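Local coordinates for protein beta-d-glucoside glucohydrolase (PDB 3ZZ1) that probably hydrolyses terminal, non-reducing beta-D-glucosyl residues to release beta-D-glucose, as a family 3 glycoside hydrolase taking part in cellulose degradation, at residues I31-G36 with R265-A270; G118-G123 with Y539-V544; T235-Q240 with S254-D259; N339-K344 with N475-V480; A347-V352 with K428-V433. All coordinates share one frame; numbering follows the deposited sequence.

Interaction 1 of 5, residues I31-G36 with R265-A270; sequences IVSGVG and RLWGPA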
# COMPACT_ATOMS: atom_id res chain seq x y z
N ILE A 31 -5.25 8.66 28.80
CA ILE A 31 -5.82 8.06 27.59
C ILE A 31 -5.15 8.60 26.31
O ILE A 31 -4.96 7.85 25.34
CB ILE A 31 -7.37 8.24 27.54
CG1 ILE A 31 -8.02 7.42 28.67
CG2 ILE A 31 -7.94 7.84 26.18
CD1 ILE A 31 -9.53 7.60 28.80
N VAL A 32 -4.79 9.88 26.31
CA VAL A 32 -4.25 10.53 25.12
C VAL A 32 -2.72 10.57 25.07
O VAL A 32 -2.14 10.91 24.03
CB VAL A 32 -4.81 11.98 24.96
CG1 VAL A 32 -6.33 11.98 25.07
CG2 VAL A 32 -4.20 12.92 25.98
N SER A 33 -2.07 10.22 26.18
CA SER A 33 -0.61 10.33 26.28
C SER A 33 0.05 8.95 26.35
O SER A 33 -0.22 8.17 27.27
CB SER A 33 -0.22 11.15 27.51
OG SER A 33 -0.97 12.35 27.60
N GLY A 34 0.91 8.67 25.38
CA GLY A 34 1.74 7.47 25.40
C GLY A 34 2.68 7.44 26.60
O GLY A 34 3.19 8.48 27.02
N VAL A 35 2.90 6.24 27.14
CA VAL A 35 3.69 6.09 28.38
C VAL A 35 5.18 6.38 28.20
O VAL A 35 5.89 6.62 29.18
CB VAL A 35 3.48 4.69 29.04
CG1 VAL A 35 2.06 4.57 29.59
CG2 VAL A 35 3.78 3.56 28.06
N GLY A 36 5.64 6.37 26.95
CA GLY A 36 7.04 6.63 26.62
C GLY A 36 7.57 5.64 25.61
O GLY A 36 7.03 4.53 25.48
N ARG A 265 8.74 14.74 26.25
CA ARG A 265 7.42 14.34 26.73
C ARG A 265 6.50 15.56 26.71
O ARG A 265 6.37 16.27 27.71
CB ARG A 265 7.50 13.71 28.14
CG ARG A 265 6.20 12.99 28.56
CD ARG A 265 6.25 12.44 29.99
NE ARG A 265 7.19 11.33 30.14
CZ ARG A 265 6.91 10.05 29.90
NH1 ARG A 265 5.71 9.69 29.46
NH2 ARG A 265 7.84 9.13 30.07
N LEU A 266 5.88 15.78 25.56
CA LEU A 266 5.12 17.01 25.31
C LEU A 266 3.72 17.01 25.88
O LEU A 266 3.17 18.06 26.19
CB LEU A 266 5.08 17.32 23.81
CG LEU A 266 6.42 17.74 23.21
CD1 LEU A 266 6.39 17.58 21.70
CD2 LEU A 266 6.80 19.18 23.61
N TRP A 267 3.14 15.82 26.01
CA TRP A 267 1.87 15.68 26.71
C TRP A 267 2.14 15.07 28.09
O TRP A 267 3.15 15.40 28.72
CB TRP A 267 0.85 14.93 25.86
CG TRP A 267 0.22 15.82 24.80
CD1 TRP A 267 0.53 17.13 24.53
CD2 TRP A 267 -0.79 15.45 23.85
NE1 TRP A 267 -0.24 17.59 23.49
CE2 TRP A 267 -1.06 16.58 23.06
CE3 TRP A 267 -1.51 14.27 23.61
CZ2 TRP A 267 -2.01 16.57 22.03
CZ3 TRP A 267 -2.46 14.26 22.59
CH2 TRP A 267 -2.69 15.40 21.81
N GLY A 268 1.26 14.20 28.57
CA GLY A 268 1.37 13.71 29.94
C GLY A 268 1.29 14.88 30.92
O GLY A 268 0.36 15.69 30.82
N PRO A 269 2.27 15.00 31.83
CA PRO A 269 2.25 16.10 32.80
C PRO A 269 2.22 17.48 32.14
O PRO A 269 1.56 18.38 32.66
CB PRO A 269 3.56 15.90 33.59
CG PRO A 269 3.89 14.45 33.41
CD PRO A 269 3.45 14.13 32.01
N ALA A 270 2.90 17.63 31.01
CA ALA A 270 2.90 18.89 30.27
C ALA A 270 1.52 19.24 29.71
O ALA A 270 1.15 20.42 29.69
CB ALA A 270 3.95 18.88 29.18
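A helix end meets a helix start in the N-terminal, TIM-barrel-type part of this family 3 enzyme: Ser33, the first residue beyond helix 25-32, faces Gly268, the N-cap residue of helix 269-276. The backbone N of Gly268 donates to Ser33 OG at 3.1 Å, with an angle of 147° at the hydrogen. Ser33 turns OG beside its own backbone N (chi1 -47°), and the same hydroxyl is also hydrogen-bonded to Val29 O, in the last turn of helix 25-32. OG therefore links the end of helix 25-32 to the backbone just ahead of helix 269-276. Replacing Ser33 with an alanine would probably leave the N-H of Gly268 without this acceptor and Val29 O without its side-chain partner.

Next to this bond the indole of Trp267 comes edge-on, with Val32 O near the ring plane and 3.4 Å from CE3. Val32 CG2 adds an apolar touch at 3.8 Å from Trp267 CE3, the two side chains crossing at about a right angle. Trp267 NE1 is engaged by Thr243 O, and Met288 of helix 282-298 touches both Val32 and Trp267, so that this part of the contact is buried.

The more exposed flank belongs to Arg265, whose chain bends at chi3 (-68°) and brings the guanidinium edge to the loop. Two of its nitrogens share one acceptor: NH1 donates to Val35 O at 3.1 Å, and NH2 makes a weak bond to Val35 O at 3.3 Å. That oxygen sits in the guanidinium plane, although NH1 itself stands above the carbonyl plane.

Interaction 2 of 5, residues G118-G123 with Y539-V544; sequences GKTPQG and YNTRIV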
# COMPACT_ATOMS: atom_id res chain seq x y z
N GLY A 118 3.26 7.50 -3.50
CA GLY A 118 4.44 6.99 -4.21
C GLY A 118 4.71 7.63 -5.55
O GLY A 118 4.87 6.94 -6.55
N LYS A 119 4.80 8.96 -5.56
CA LYS A 119 5.05 9.71 -6.80
C LYS A 119 6.45 9.50 -7.40
O LYS A 119 6.65 9.70 -8.60
CB LYS A 119 4.80 11.21 -6.58
CG LYS A 119 5.81 11.87 -5.66
CD LYS A 119 5.58 13.36 -5.59
CE LYS A 119 6.72 14.07 -4.89
NZ LYS A 119 6.41 15.51 -4.81
N THR A 120 7.40 9.12 -6.56
CA THR A 120 8.79 8.95 -6.96
C THR A 120 9.19 7.49 -6.80
O THR A 120 9.12 6.95 -5.69
CB THR A 120 9.73 9.81 -6.09
OG1 THR A 120 9.20 11.14 -5.98
CG2 THR A 120 11.14 9.86 -6.67
N PRO A 121 9.61 6.83 -7.90
CA PRO A 121 9.98 5.41 -7.84
C PRO A 121 11.07 5.09 -6.81
O PRO A 121 11.07 4.00 -6.25
CB PRO A 121 10.46 5.10 -9.26
CG PRO A 121 10.69 6.43 -9.91
CD PRO A 121 9.70 7.36 -9.27
N GLN A 122 11.97 6.05 -6.55
CA GLN A 122 13.05 5.87 -5.57
C GLN A 122 12.58 5.88 -4.12
O GLN A 122 13.34 5.48 -3.23
CB GLN A 122 14.18 6.90 -5.77
CG GLN A 122 15.00 6.72 -7.04
CD GLN A 122 14.44 7.47 -8.24
OE1 GLN A 122 13.26 7.84 -8.25
NE2 GLN A 122 15.27 7.69 -9.25
N GLY A 123 11.36 6.35 -3.89
CA GLY A 123 10.76 6.42 -2.55
C GLY A 123 10.92 5.12 -1.77
O GLY A 123 10.46 4.06 -2.22
N TYR A 539 10.79 9.95 -15.54
CA TYR A 539 10.05 10.30 -14.33
C TYR A 539 10.18 11.79 -14.05
O TYR A 539 11.25 12.37 -14.23
CB TYR A 539 10.53 9.48 -13.13
CG TYR A 539 10.35 7.99 -13.33
CD1 TYR A 539 9.09 7.39 -13.23
CD2 TYR A 539 11.44 7.17 -13.63
CE1 TYR A 539 8.92 6.02 -13.42
CE2 TYR A 539 11.28 5.80 -13.81
CZ TYR A 539 10.03 5.23 -13.71
OH TYR A 539 9.89 3.87 -13.89
N ASN A 540 9.08 12.41 -13.63
CA ASN A 540 9.05 13.86 -13.43
C ASN A 540 9.30 14.33 -12.00
O ASN A 540 9.22 15.53 -11.71
CB ASN A 540 7.76 14.46 -14.01
CG ASN A 540 6.50 14.04 -13.24
OD1 ASN A 540 6.48 13.00 -12.58
ND2 ASN A 540 5.45 14.84 -13.36
N THR A 541 9.61 13.40 -11.10
CA THR A 541 9.97 13.74 -9.72
C THR A 541 11.27 13.05 -9.29
O THR A 541 11.64 12.01 -9.83
CB THR A 541 8.86 13.40 -8.69
OG1 THR A 541 8.49 12.02 -8.82
CG2 THR A 541 7.63 14.26 -8.91
N ARG A 542 11.94 13.65 -8.30
CA ARG A 542 13.17 13.10 -7.74
C ARG A 542 13.11 13.22 -6.22
O ARG A 542 12.33 14.02 -5.69
CB ARG A 542 14.40 13.87 -8.23
CG ARG A 542 14.54 14.02 -9.74
CD ARG A 542 15.06 12.76 -10.41
NE ARG A 542 15.38 13.00 -11.81
CZ ARG A 542 14.52 12.89 -12.82
NH1 ARG A 542 13.26 12.55 -12.60
NH2 ARG A 542 14.92 13.13 -14.07
N ILE A 543 13.93 12.43 -5.53
CA ILE A 543 14.16 12.62 -4.10
C ILE A 543 14.80 14.00 -3.89
O ILE A 543 15.88 14.28 -4.40
CB ILE A 543 15.06 11.50 -3.49
CG1 ILE A 543 14.44 10.10 -3.69
CG2 ILE A 543 15.37 11.78 -2.03
CD1 ILE A 543 13.04 9.90 -3.11
N VAL A 544 14.11 14.87 -3.15
CA VAL A 544 14.54 16.26 -2.95
C VAL A 544 15.58 16.36 -1.83
O VAL A 544 15.39 15.81 -0.74
CB VAL A 544 13.34 17.19 -2.67
CG1 VAL A 544 13.79 18.64 -2.49
CG2 VAL A 544 12.31 17.09 -3.80
O HOH W 1 5.62 11.43 -10.36
O HOH W 2 12.48 9.44 -10.29
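Pro121 rests on the aromatic face of Tyr539, its CG 3.6 Å from the ring centroid and only 6° off the ring normal, a CH-pi contact close to the middle of the ring. Beside it, the hydroxyls of Thr120 and Thr541 are hydrogen-bonded, OG1 to OG1, at 3.1 Å. Thr541 reaches this partner by holding OG1 between its backbone N and carbonyl carbon (chi1 55°), which leaves CG2 to lie across the aliphatic chain of Lys119. Farther along, Gln122 CB packs against Ile543 CG1 at 3.8 Å.

The contact joins a loop of the N-terminal, TIM-barrel-type region to one of the C-terminal family 3 region, more than 400 residues later. On the first side, a type I turn from Thr120 to Gly123 carries the proline and glutamine. Two waters span the two loops: water 1 donates to Lys119 O and Asn540 OD1, and water 2 donates to Gln122 OE1 at 2.7 Å and to Thr541 O.

In the next shell, Arg542 NH1 bonds to Tyr539 O at 2.6 Å and also to Thr541 O, bracing the second loop from within. Tyr539 OH is held by Thr531 O and Ala533 N; a leucine in place of Tyr539 is likely to leave these two without that hydroxyl and Pro121 CG without an aromatic face. Lys119 NZ forms salt bridges with Asp549 and Glu553.

Interaction 3 of 5, residues T235-Q240 with S254-D259; sequences TDWNAQ and SMPGTD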
# COMPACT_ATOMS: atom_id res chain seq x y z
N THR A 235 0.31 10.60 16.45
CA THR A 235 1.54 11.03 15.80
C THR A 235 2.29 9.80 15.33
O THR A 235 2.17 8.72 15.92
CB THR A 235 2.48 11.80 16.77
OG1 THR A 235 2.83 10.95 17.87
CG2 THR A 235 1.82 13.06 17.30
N ASP A 236 3.08 9.95 14.26
CA ASP A 236 4.13 8.99 13.97
C ASP A 236 5.11 9.10 15.15
O ASP A 236 4.95 9.97 16.01
CB ASP A 236 4.79 9.30 12.62
CG ASP A 236 5.49 8.08 12.01
OD1 ASP A 236 5.92 7.18 12.76
OD2 ASP A 236 5.62 8.04 10.78
N TRP A 237 6.10 8.22 15.22
CA TRP A 237 6.87 8.06 16.45
C TRP A 237 7.84 9.22 16.72
O TRP A 237 8.86 9.37 16.05
CB TRP A 237 7.55 6.68 16.50
CG TRP A 237 6.80 5.66 17.35
CD1 TRP A 237 7.32 4.86 18.32
CD2 TRP A 237 5.39 5.36 17.31
NE1 TRP A 237 6.34 4.07 18.87
CE2 TRP A 237 5.15 4.36 18.28
CE3 TRP A 237 4.31 5.84 16.55
CZ2 TRP A 237 3.87 3.84 18.51
CZ3 TRP A 237 3.04 5.31 16.78
CH2 TRP A 237 2.83 4.32 17.76
N ASN A 238 7.48 10.04 17.71
CA ASN A 238 8.16 11.31 18.03
C ASN A 238 8.03 12.35 16.90
O ASN A 238 8.95 13.11 16.63
CB ASN A 238 9.64 11.09 18.42
CG ASN A 238 10.24 12.29 19.17
OD1 ASN A 238 9.66 12.79 20.14
ND2 ASN A 238 11.40 12.76 18.71
N ALA A 239 6.86 12.35 16.25
CA ALA A 239 6.54 13.34 15.22
C ALA A 239 5.83 14.58 15.78
O ALA A 239 5.42 15.47 15.02
CB ALA A 239 5.71 12.69 14.11
N GLN A 240 5.68 14.64 17.10
CA GLN A 240 5.09 15.79 17.79
C GLN A 240 6.17 16.82 18.13
O GLN A 240 7.27 16.45 18.53
CB GLN A 240 4.37 15.33 19.06
CG GLN A 240 3.50 16.39 19.74
CD GLN A 240 2.80 15.85 20.97
OE1 GLN A 240 3.20 14.82 21.53
NE2 GLN A 240 1.74 16.53 21.41
N SER A 254 -0.49 11.29 21.62
CA SER A 254 0.94 11.49 21.60
C SER A 254 1.66 10.14 21.65
O SER A 254 1.72 9.49 22.70
CB SER A 254 1.35 12.35 22.79
OG SER A 254 2.74 12.61 22.78
N MET A 255 2.20 9.72 20.50
CA MET A 255 2.88 8.42 20.38
C MET A 255 4.37 8.58 20.06
O MET A 255 4.74 9.37 19.19
CB MET A 255 2.21 7.56 19.31
CG MET A 255 0.94 6.87 19.78
SD MET A 255 1.28 5.52 20.93
CE MET A 255 0.21 5.99 22.29
N PRO A 256 5.24 7.82 20.76
CA PRO A 256 4.92 6.89 21.84
C PRO A 256 4.87 7.57 23.21
O PRO A 256 4.65 6.89 24.22
CB PRO A 256 6.09 5.91 21.80
CG PRO A 256 7.23 6.76 21.36
CD PRO A 256 6.67 7.76 20.40
N GLY A 257 5.09 8.88 23.24
CA GLY A 257 5.05 9.65 24.49
C GLY A 257 6.34 10.40 24.75
O GLY A 257 6.33 11.49 25.33
N THR A 258 7.46 9.80 24.34
CA THR A 258 8.78 10.43 24.44
C THR A 258 9.57 10.17 23.16
O THR A 258 9.12 9.41 22.30
CB THR A 258 9.59 9.88 25.64
OG1 THR A 258 9.90 8.50 25.43
CG2 THR A 258 8.83 10.05 26.95
N ASP A 259 10.74 10.79 23.03
CA ASP A 259 11.68 10.39 21.98
C ASP A 259 12.40 9.11 22.41
O ASP A 259 12.16 8.61 23.50
CB ASP A 259 12.66 11.52 21.60
CG ASP A 259 13.66 11.89 22.71
OD1 ASP A 259 13.79 11.15 23.71
OD2 ASP A 259 14.31 12.94 22.56
O HOH W 3 5.03 12.01 19.12
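Thr235 rotates OG1 between its backbone N and carbonyl carbon (chi1 60°), which presents the hydroxyl to Met255, whose N donates to Thr235 OG1 at 3.0 Å. Gln240 is extended beyond CG, with CG anti to the backbone N (chi1 -170°), and carries OE1 out to Ser254, where OG donates to Gln240 OE1 at 2.6 Å.

Between these bonds, in the loop after barrel strand 232-235 of the TIM-barrel-type N-terminal domain, a type II turn runs from Asp236 to Ala239. Asn238, at the turn position with positive phi, sends its N to Met255 O at 3.2 Å, in the carbonyl plane and on a lone pair. Met255 O also accepts from water 3 at 2.7 Å, so at least two donors reach that carbonyl.

The indole of Trp237 offers one face to the other loop. Over it lie two CH-pi contacts: Met255 CB is 3.8 Å from the centroid of the six-membered ring and Pro256 CD 3.8 Å from that of the five-membered ring. Met255 SD approaches obliquely, 4.5 Å from the six-membered centroid, as a Met-aromatic contact. A cis peptide between Met255 and Pro256 accompanies this adjacent placing of both residues on the ring.

Trp237 NE1 is bonded to Val43 O. Strand 232-235 lies beside strand 199-202, whose Met201 touches Trp237; helix 244-249 intervenes before the second loop, and its Ser246 holds Gln240 NE2.

Interaction 4 of 5, residues N339-K344 with N475-V480; sequences NILPLK and NVIVVV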
# COMPACT_ATOMS: atom_id res chain seq x y z
N ASN A 339 7.05 -17.90 -26.12
CA ASN A 339 6.33 -18.67 -25.11
C ASN A 339 7.19 -19.70 -24.36
O ASN A 339 6.81 -20.86 -24.21
CB ASN A 339 5.06 -19.29 -25.70
CG ASN A 339 3.99 -18.26 -26.00
OD1 ASN A 339 3.52 -17.55 -25.10
ND2 ASN A 339 3.59 -18.15 -27.26
N ILE A 340 8.36 -19.25 -23.92
CA ILE A 340 9.26 -20.05 -23.08
C ILE A 340 8.58 -20.42 -21.75
O ILE A 340 8.85 -21.47 -21.17
CB ILE A 340 10.61 -19.32 -22.84
CG1 ILE A 340 11.66 -20.27 -22.24
CG2 ILE A 340 10.42 -18.06 -21.98
CD1 ILE A 340 13.05 -19.67 -22.12
N LEU A 341 7.69 -19.54 -21.29
CA LEU A 341 6.84 -19.81 -20.13
C LEU A 341 5.41 -20.12 -20.59
O LEU A 341 4.92 -19.51 -21.53
CB LEU A 341 6.84 -18.62 -19.16
CG LEU A 341 8.11 -18.34 -18.35
CD1 LEU A 341 7.90 -17.15 -17.45
CD2 LEU A 341 8.53 -19.55 -17.54
N PRO A 342 4.75 -21.09 -19.93
CA PRO A 342 5.25 -21.84 -18.79
C PRO A 342 6.23 -22.93 -19.20
O PRO A 342 6.18 -23.41 -20.34
CB PRO A 342 3.99 -22.48 -18.20
CG PRO A 342 3.07 -22.63 -19.36
CD PRO A 342 3.39 -21.51 -20.32
N LEU A 343 7.12 -23.29 -18.28
CA LEU A 343 8.08 -24.35 -18.48
C LEU A 343 7.36 -25.68 -18.56
O LEU A 343 6.42 -25.93 -17.79
CB LEU A 343 9.09 -24.40 -17.32
CG LEU A 343 9.90 -23.15 -16.98
CD1 LEU A 343 10.69 -23.37 -15.70
CD2 LEU A 343 10.83 -22.75 -18.12
N LYS A 344 7.79 -26.52 -19.48
CA LYS A 344 7.19 -27.83 -19.65
C LYS A 344 8.11 -28.88 -19.02
O LYS A 344 8.14 -29.02 -17.79
CB LYS A 344 6.95 -28.13 -21.14
CG LYS A 344 6.29 -27.01 -21.92
CD LYS A 344 4.78 -27.10 -21.90
CE LYS A 344 4.18 -26.11 -22.89
NZ LYS A 344 2.82 -26.50 -23.37
N ASN A 475 18.43 -19.02 -23.74
CA ASN A 475 17.08 -19.03 -23.19
C ASN A 475 17.04 -18.60 -21.73
O ASN A 475 16.91 -19.44 -20.82
CB ASN A 475 16.45 -20.41 -23.36
CG ASN A 475 16.13 -20.72 -24.80
OD1 ASN A 475 15.28 -20.07 -25.42
ND2 ASN A 475 16.80 -21.73 -25.36
N VAL A 476 17.13 -17.29 -21.51
CA VAL A 476 17.24 -16.73 -20.17
C VAL A 476 15.89 -16.22 -19.68
O VAL A 476 15.17 -15.52 -20.41
CB VAL A 476 18.29 -15.60 -20.12
CG1 VAL A 476 18.45 -15.08 -18.69
CG2 VAL A 476 19.62 -16.08 -20.67
N ILE A 477 15.54 -16.60 -18.46
CA ILE A 477 14.37 -16.09 -17.78
C ILE A 477 14.85 -15.25 -16.60
O ILE A 477 15.59 -15.73 -15.75
CB ILE A 477 13.44 -17.23 -17.29
CG1 ILE A 477 12.90 -18.01 -18.50
CG2 ILE A 477 12.27 -16.67 -16.44
CD1 ILE A 477 12.29 -19.35 -18.14
N VAL A 478 14.45 -13.99 -16.58
CA VAL A 478 14.84 -13.06 -15.52
C VAL A 478 13.70 -12.91 -14.52
O VAL A 478 12.60 -12.48 -14.88
CB VAL A 478 15.22 -11.68 -16.08
CG1 VAL A 478 15.55 -10.71 -14.95
CG2 VAL A 478 16.40 -11.79 -17.04
N VAL A 479 13.98 -13.28 -13.27
CA VAL A 479 13.02 -13.11 -12.19
C VAL A 479 13.49 -11.98 -11.30
O VAL A 479 14.62 -11.99 -10.81
CB VAL A 479 12.82 -14.42 -11.38
CG1 VAL A 479 11.87 -14.18 -10.21
CG2 VAL A 479 12.29 -15.53 -12.28
N VAL A 480 12.62 -10.99 -11.13
CA VAL A 480 12.92 -9.79 -10.37
C VAL A 480 12.05 -9.71 -9.11
O VAL A 480 10.83 -9.80 -9.20
CB VAL A 480 12.68 -8.52 -11.21
CG1 VAL A 480 13.11 -7.27 -10.45
CG2 VAL A 480 13.41 -8.61 -12.55
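Ile477, on strand 476-482 of the mixed beta sheet of the alpha/beta C-terminal family 3 domain, sets its delta carbon against two leucines of the loop that leads from strand 332-336 to strand 348-352. This is the close-packed half of the contact. Ile477 CD1 lies 3.7 Å from Leu343 CD2 and 3.8 Å from Leu341 CD2, all three residues being buried. Ile477 holds CG1 anti to its carbonyl carbon (chi1 -63°) and extends the chain at chi2 (165°), which carries the delta carbon away from the strand and toward the loop. The leucines reach it by their ends, each with one methyl, CD2. A cis peptide between Leu341 and Pro342 lies in the loop between them.

Only apolar side chains and one asparagine meet here; no hydrogen bond crosses between the two segments. Other strands of the sheet and a loop adjoin the leucines: Leu341 touches Leu333 and Val501, while Leu343 touches Trp519. Along the strand, Val476 turns away from the loop, in the alternation expected of a strand.

The more solvent-exposed half lies toward the strand's beginning, where Ile340 and Asn475 are both partly exposed. Ile340 CD1 is 4.0 Å from Ile477 CG1, and the same isoleucine spans to Val430 and Ala499. The amide of Asn475 has a weak hydrogen bond from Lys498 to OD1. What Ile340 meets on this residue is its aliphatic part: with CG1 anti to the backbone N (chi1 -167°), CD1 of Ile340 stops 3.7 Å from Asn475 CB.

Interaction 5 of 5, residues A347-V352 with K428-V433; sequences ASIAVV and KDVAIV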
# COMPACT_ATOMS: atom_id res chain seq x y z
N ALA A 347 15.21 -30.75 -19.93
CA ALA A 347 16.16 -31.72 -19.36
C ALA A 347 16.99 -31.10 -18.24
O ALA A 347 17.34 -31.78 -17.26
CB ALA A 347 17.06 -32.31 -20.44
N SER A 348 17.28 -29.80 -18.37
CA SER A 348 18.11 -29.10 -17.39
C SER A 348 17.70 -27.64 -17.17
O SER A 348 17.26 -26.95 -18.09
CB SER A 348 19.59 -29.18 -17.79
OG SER A 348 19.81 -28.58 -19.05
N ILE A 349 17.86 -27.19 -15.93
CA ILE A 349 17.60 -25.81 -15.54
C ILE A 349 18.80 -25.27 -14.77
O ILE A 349 19.30 -25.94 -13.86
CB ILE A 349 16.32 -25.70 -14.65
CG1 ILE A 349 15.06 -25.93 -15.49
CG2 ILE A 349 16.25 -24.33 -13.96
CD1 ILE A 349 13.76 -26.03 -14.68
N ALA A 350 19.26 -24.08 -15.13
CA ALA A 350 20.21 -23.34 -14.30
C ALA A 350 19.48 -22.30 -13.45
O ALA A 350 18.60 -21.58 -13.94
CB ALA A 350 21.27 -22.68 -15.16
N VAL A 351 19.83 -22.24 -12.17
CA VAL A 351 19.28 -21.25 -11.26
C VAL A 351 20.46 -20.41 -10.79
O VAL A 351 21.43 -20.93 -10.24
CB VAL A 351 18.53 -21.91 -10.07
CG1 VAL A 351 18.08 -20.87 -9.06
CG2 VAL A 351 17.32 -22.70 -10.58
N VAL A 352 20.38 -19.10 -11.02
CA VAL A 352 21.52 -18.21 -10.85
C VAL A 352 21.14 -16.96 -10.07
O VAL A 352 20.14 -16.30 -10.39
CB VAL A 352 22.13 -17.82 -12.23
CG1 VAL A 352 23.25 -16.79 -12.07
CG2 VAL A 352 22.65 -19.05 -12.97
N LYS A 428 22.66 -25.52 -20.73
CA LYS A 428 21.34 -25.82 -20.16
C LYS A 428 20.20 -25.38 -21.07
O LYS A 428 20.35 -24.44 -21.86
CB LYS A 428 21.18 -25.21 -18.76
CG LYS A 428 22.36 -25.43 -17.81
CD LYS A 428 22.74 -26.91 -17.65
CE LYS A 428 23.89 -27.09 -16.66
NZ LYS A 428 25.13 -26.37 -17.09
N ASP A 429 19.06 -26.06 -20.96
CA ASP A 429 17.88 -25.74 -21.77
C ASP A 429 17.35 -24.35 -21.47
O ASP A 429 17.08 -23.58 -22.40
CB ASP A 429 16.78 -26.79 -21.56
CG ASP A 429 17.20 -28.17 -22.05
OD1 ASP A 429 17.51 -28.30 -23.25
OD2 ASP A 429 17.22 -29.11 -21.24
N VAL A 430 17.19 -24.03 -20.19
CA VAL A 430 16.85 -22.68 -19.75
C VAL A 430 17.69 -22.26 -18.55
O VAL A 430 18.20 -23.10 -17.80
CB VAL A 430 15.34 -22.51 -19.39
CG1 VAL A 430 14.45 -22.78 -20.61
CG2 VAL A 430 14.94 -23.41 -18.22
N ALA A 431 17.84 -20.95 -18.38
CA ALA A 431 18.55 -20.38 -17.25
C ALA A 431 17.66 -19.33 -16.60
O ALA A 431 17.19 -18.40 -17.27
CB ALA A 431 19.87 -19.77 -17.70
N ILE A 432 17.43 -19.48 -15.30
CA ILE A 432 16.59 -18.56 -14.54
C ILE A 432 17.48 -17.71 -13.63
O ILE A 432 18.09 -18.23 -12.70
CB ILE A 432 15.51 -19.30 -13.70
CG1 ILE A 432 14.80 -20.37 -14.55
CG2 ILE A 432 14.50 -18.31 -13.15
CD1 ILE A 432 13.88 -21.32 -13.77
N VAL A 433 17.53 -16.41 -13.90
CA VAL A 433 18.40 -15.47 -13.17
C VAL A 433 17.58 -14.62 -12.20
O VAL A 433 16.54 -14.07 -12.56
CB VAL A 433 19.21 -14.56 -14.11
CG1 VAL A 433 20.29 -13.79 -13.34
CG2 VAL A 433 19.87 -15.36 -15.21
O HOH W 4 20.25 -30.48 -20.90
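The carboxylate of Asp429 is the flat side-chain group of this contact, and Ser348 meets it at its rim: Ser348 N donates to Asp429 OD2 at 3.0 Å, on the anti lone pair, the one away from the other oxygen. The exchange is mutual, for Asp429 N donates to Ser348 OG at 3.2 Å. Ser348 can accept because OG is held between its backbone N and carbonyl carbon (chi1 61°), turned toward the other chain. Water 4 lies 2.7 Å from Ser348 OG and gives a weak bond to Asp429 OD2.

Beyond this pair the peptide planes take over in a parallel beta ladder, the strand axes 19° apart, within the parallel part of the mixed beta sheet of the C-terminal family 3 domain. Ala350 makes two bonds to the same neighbour strand: its N donates to Val430 O at 3.0 Å, in the carbonyl plane, and its O accepts from Ile432 N at 2.8 Å, nearly straight at 178°. Val352 N then donates to Ile432 O.

Side chains alternate across the sheet. One face carries Ile349, Val351, Val430 and Ile432; there Ile349 CG1 touches Val430 CG2 at 3.7 Å, and its CG2 meets Ile432 CD1. The other face carries Ala350, Ala431, Val352 and Val433, and Lys428 CG lies against Ala350 CB at 4.0 Å before its NZ bonds to Ala424 O and Arg426 O.

Helix 462-472 packs on the alanine face through Leu465 and Val469. Strand 409-413 flanks strand 348-352, strand 476-482 flanks strand 430-437, and Ile349 on the opposite face meets Trp519.

In the fold
The five contacts mark out the N-terminal TIM-barrel-type and C-terminal family 3 regions and the seam between them. Interactions 1 and 3 lie with centres about 9 Å apart in the barrel-type region and are stitched directly, Gly34 N to Ser254 O at 2.9 Å. Interactions 4 and 5, also about 9 Å apart centre to centre, share neighbouring strands of one sheet: Ile477 N bonds to Ala431 O at 2.7 Å. Some 59 Å separates the centres of interactions 1 and 5. Interaction 2 joins the two regions, its centre about 27 Å from interaction 3 and 31 Å from interaction 4. In this family the active site generally lies near such an interdomain junction; no substrate is bound here.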